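Local coordinates for calcium homeostasis modulator protein 5 (Homo sapiens, PDB 7D60), which forms undecameric, cone-shaped large-pore channels whose gating and ion conductance are probably regulated by membrane lipids, at residues 128-133 with 155-160. Residues are numbered along the deposited sequence; the frame is centred on the assembly and turned at random.
Sequences AMSGTR and KVSCGK
At the extracellular end of the S3 helix, the last turn of helix 123-130 meets segment 155-160 of the disulfide-linked extracellular loop through one serine. Ser-130 points its side chain at the loop, and OG lies 4.2 Å from CG1 of Val-156, a loose van der Waals approach by one methyl branch. Ser-157 sits beside it, its OG 4.3 Å from Ser-130 OG, too far for the two hydroxyls to bond. Both hydroxyls bond instead to Glu-126, one turn before Ser-130 on the helix: Ser-130 OG to its backbone carbonyl O, and Ser-157 OG to its carboxylate OE2. With OG anti to its own carbonyl carbon (chi1 -51°), the Ser-130 hydroxyl turns back along its helix toward the Glu-126 carbonyl. The backbones stay apart, with Ser-130 CA 7.6 Å from Val-156 CA, and no hydrogen bond joins the two segments. Val-156 also packs on Asn-168 and Leu-171 of helix 168-203, so its side chain touches the ends of both helices. Cys-158 ties the same loop to Cys-43, in the extracellular link between S1 and S2. A loop segment tied by a disulfide and laid against the outer end of S3 fits the cysteine-linked extracellular region of CALHM channels.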
loop_
_atom_site.group_PDB
_atom_site.type_symbol
_atom_site.label_atom_id
_atom_site.label_comp_id
_atom_site.label_asym_id
_atom_site.label_seq_id
_atom_site.Cartn_x
_atom_site.Cartn_y
_atom_site.Cartn_z
ATOM N N ALA A 128 44.160 13.647 27.311
ATOM C CA ALA A 128 45.219 13.066 28.127
ATOM C C ALA A 128 46.560 13.763 27.927
ATOM O O ALA A 128 47.344 13.876 28.873
ATOM C CB ALA A 128 45.351 11.575 27.831
ATOM N N MET A 129 46.856 14.225 26.711
ATOM C CA MET A 129 48.117 14.906 26.441
ATOM C C MET A 129 48.138 16.337 26.967
ATOM O O MET A 129 49.224 16.902 27.131
ATOM C CB MET A 129 48.401 14.888 24.932
ATOM C CG MET A 129 49.837 15.159 24.503
ATOM S SD MET A 129 51.094 14.467 25.585
ATOM C CE MET A 129 51.141 12.773 25.024
ATOM N N SER A 130 46.971 16.921 27.258
ATOM C CA SER A 130 46.916 18.277 27.794
ATOM C C SER A 130 47.530 18.358 29.185
ATOM O O SER A 130 48.287 19.288 29.483
ATOM C CB SER A 130 45.473 18.764 27.832
ATOM O OG SER A 130 44.847 18.591 26.582
ATOM N N GLY A 131 47.226 17.399 30.047
ATOM C CA GLY A 131 47.765 17.425 31.389
ATOM C C GLY A 131 49.039 16.630 31.555
ATOM O O GLY A 131 49.131 15.801 32.463
ATOM N N THR A 132 50.042 16.880 30.715
ATOM C CA THR A 132 51.218 16.014 30.717
ATOM C C THR A 132 52.213 16.365 31.824
ATOM O O THR A 132 52.721 15.454 32.488
ATOM C CB THR A 132 51.877 16.009 29.330
ATOM O OG1 THR A 132 53.097 15.259 29.376
ATOM C CG2 THR A 132 52.122 17.405 28.777
ATOM N N ARG A 133 52.491 17.661 32.039
ATOM C CA ARG A 133 53.362 18.173 33.112
ATOM C C ARG A 133 54.767 17.570 33.085
ATOM O O ARG A 133 55.350 17.255 34.122
ATOM C CB ARG A 133 52.725 17.976 34.493
ATOM C CG ARG A 133 51.539 18.868 34.785
ATOM C CD ARG A 133 51.949 20.324 34.845
ATOM N NE ARG A 133 51.562 21.038 33.635
ATOM C CZ ARG A 133 52.081 22.197 33.249
ATOM N NH1 ARG A 133 53.021 22.782 33.978
ATOM N NH2 ARG A 133 51.660 22.766 32.131
ATOM N N LYS A 155 43.545 23.518 29.904
ATOM C CA LYS A 155 42.246 24.138 29.720
ATOM C C LYS A 155 41.887 24.335 28.258
ATOM O O LYS A 155 40.845 24.921 27.971
ATOM C CB LYS A 155 42.198 25.485 30.444
ATOM C CG LYS A 155 41.852 25.378 31.909
ATOM C CD LYS A 155 41.684 26.741 32.529
ATOM C CE LYS A 155 42.992 27.232 33.106
ATOM N NZ LYS A 155 43.586 26.228 34.020
ATOM N N VAL A 156 42.707 23.840 27.328
ATOM C CA VAL A 156 42.504 24.131 25.914
ATOM C C VAL A 156 41.315 23.370 25.333
ATOM O O VAL A 156 40.776 23.770 24.296
ATOM C CB VAL A 156 43.812 23.844 25.145
ATOM C CG1 VAL A 156 44.003 22.357 24.897
ATOM C CG2 VAL A 156 43.879 24.631 23.849
ATOM N N SER A 157 40.858 22.303 25.990
ATOM C CA SER A 157 39.731 21.541 25.467
ATOM C C SER A 157 38.406 22.225 25.770
ATOM O O SER A 157 37.555 22.369 24.886
ATOM C CB SER A 157 39.742 20.125 26.044
ATOM O OG SER A 157 40.801 19.360 25.501
ATOM N N CYS A 158 38.220 22.670 27.014
ATOM C CA CYS A 158 36.976 23.289 27.453
ATOM C C CYS A 158 36.787 24.706 26.926
ATOM O O CYS A 158 35.716 25.283 27.137
ATOM C CB CYS A 158 36.908 23.335 28.986
ATOM S SG CYS A 158 37.341 21.819 29.877
ATOM N N GLY A 159 37.780 25.275 26.251
ATOM C CA GLY A 159 37.795 26.704 26.034
ATOM C C GLY A 159 38.149 27.403 27.334
ATOM O O GLY A 159 38.738 26.808 28.243
ATOM N N LYS A 160 37.754 28.676 27.423
ATOM C CA LYS A 160 37.921 29.521 28.612
ATOM C C LYS A 160 39.391 29.617 29.029
ATOM O O LYS A 160 39.782 29.254 30.139
ATOM C CB LYS A 160 37.046 29.032 29.778
ATOM C CG LYS A 160 35.611 28.693 29.402
ATOM C CD LYS A 160 35.065 27.581 30.280
ATOM C CE LYS A 160 34.895 28.041 31.719
ATOM N NZ LYS A 160 34.266 26.991 32.574
#